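Local coordinates for protein putative aldo/keto reductase (Salmonella enterica subsp. enterica serovar Typhimurium, PDB 4R9O) that may act as an NADP-dependent oxidoreductase of the aldo/keto reductase family, built on a TIM barrel, at residues Ser234-Ala237 / Gln238-Asn241. Sequence-based numbering, arbitrary orientation.
Sequences SVIA and QELN
The amide N of Leu240 is shared by two carbonyls of the preceding turn, 3.0 Å from Ile236 O and 2.9 Å from Ala237 O. Both bonds are bent and weak, one spanning four residues and the other three. Just before it, the i to i-4 pattern still holds: Gln238 N bonds Ser234 O at 3.0 Å and Glu239 N bonds Val235 O at 3.1 Å. Asn241 then takes a positive phi of 55° and closes the end of the helix as a Schellman motif, its N bonded to Gln238 O. These residues form the C-terminal part of helix 227-240, which lies at the periphery of the TIM barrel, between strands 210-212 and 261-264 in the chain. Its apolar face rests on helices 245-254 and 285-296: Ile236 meets Val248 and Ile291, and Ala237 also packs on Val248. On that face Ile236 and Leu240 run side by side in the same direction, CG2 of Ile236 lying 3.9 Å from CD1 of Leu240. With CG beside its own backbone N and an extended chain beyond it, Glu239 folds back along the preceding turn, bringing OE1 to 4.1 Å from CG1 of Val235 and OE2 to 4.1 Å from CG1 of Ile236. Its carboxylate is held through OE2 by a salt bridge to Arg290 and a hydrogen bond from Gln287, tying the helix end to helix 285-296, while Val235 packs on Thr92 of a neighbouring subunit.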
loop_
_atom_site.group_PDB
_atom_site.type_symbol
_atom_site.label_atom_id
_atom_site.label_comp_id
_atom_site.label_asym_id
_atom_site.label_seq_id
_atom_site.Cartn_x
_atom_site.Cartn_y
_atom_site.Cartn_z
ATOM N N SER C 234 -3.471 -24.379 19.828
ATOM C CA SER C 234 -3.468 -25.625 20.597
ATOM C C SER C 234 -3.154 -25.367 22.064
ATOM O O SER C 234 -3.622 -26.093 22.939
ATOM C CB SER C 234 -2.461 -26.625 20.028
ATOM O OG SER C 234 -2.873 -27.091 18.759
ATOM N N VAL C 235 -2.355 -24.336 22.323
ATOM C CA VAL C 235 -2.033 -23.942 23.692
ATOM C C VAL C 235 -3.271 -23.390 24.395
ATOM O O VAL C 235 -3.563 -23.716 25.548
ATOM C CB VAL C 235 -0.912 -22.880 23.726
ATOM C CG1 VAL C 235 -0.615 -22.467 25.163
ATOM C CG2 VAL C 235 0.342 -23.409 23.044
ATOM N N ILE C 236 -4.001 -22.538 23.688
ATOM C CA ILE C 236 -5.219 -21.964 24.231
ATOM C C ILE C 236 -6.326 -23.014 24.330
ATOM O O ILE C 236 -7.138 -22.986 25.263
ATOM C CB ILE C 236 -5.661 -20.755 23.392
ATOM C CG1 ILE C 236 -4.691 -19.604 23.666
ATOM C CG2 ILE C 236 -7.088 -20.355 23.706
ATOM C CD1 ILE C 236 -4.897 -18.403 22.830
ATOM N N ALA C 237 -6.330 -23.962 23.401
ATOM C CA ALA C 237 -7.248 -25.097 23.487
ATOM C C ALA C 237 -7.033 -25.844 24.798
ATOM O O ALA C 237 -7.984 -26.077 25.548
ATOM C CB ALA C 237 -7.069 -26.030 22.307
ATOM N N GLN C 238 -5.782 -26.203 25.079
ATOM C CA GLN C 238 -5.447 -26.901 26.325
ATOM C C GLN C 238 -5.900 -26.116 27.549
ATOM O O GLN C 238 -6.464 -26.685 28.482
ATOM C CB GLN C 238 -3.945 -27.173 26.413
ATOM C CG GLN C 238 -3.438 -28.182 25.394
ATOM C CD GLN C 238 -1.933 -28.393 25.472
ATOM O OE1 GLN C 238 -1.191 -27.517 25.928
ATOM N NE2 GLN C 238 -1.474 -29.563 25.033
ATOM N N GLU C 239 -5.666 -24.807 27.534
ATOM C CA GLU C 239 -6.109 -23.936 28.621
ATOM C C GLU C 239 -7.617 -24.015 28.833
ATOM O O GLU C 239 -8.097 -23.885 29.952
ATOM C CB GLU C 239 -5.714 -22.484 28.342
ATOM C CG GLU C 239 -4.222 -22.217 28.363
ATOM C CD GLU C 239 -3.890 -20.778 28.009
ATOM O OE1 GLU C 239 -2.691 -20.433 28.004
ATOM O OE2 GLU C 239 -4.828 -19.996 27.733
ATOM N N LEU C 240 -8.361 -24.217 27.749
ATOM C CA LEU C 240 -9.819 -24.239 27.810
ATOM C C LEU C 240 -10.371 -25.656 27.919
ATOM O O LEU C 240 -11.583 -25.846 28.022
ATOM C CB LEU C 240 -10.410 -23.545 26.574
ATOM C CG LEU C 240 -10.165 -22.040 26.428
ATOM C CD1 LEU C 240 -10.500 -21.577 25.031
ATOM C CD2 LEU C 240 -10.969 -21.250 27.447
ATOM N N ASN C 241 -9.475 -26.641 27.901
ATOM C CA ASN C 241 -9.856 -28.051 27.811
ATOM C C ASN C 241 -10.735 -28.303 26.602
ATOM O O ASN C 241 -11.673 -29.095 26.663
ATOM C CB ASN C 241 -10.570 -28.510 29.080
ATOM C CG ASN C 241 -9.753 -28.261 30.315
ATOM O OD1 ASN C 241 -8.582 -28.641 30.386
ATOM N ND2 ASN C 241 -10.352 -27.594 31.295
#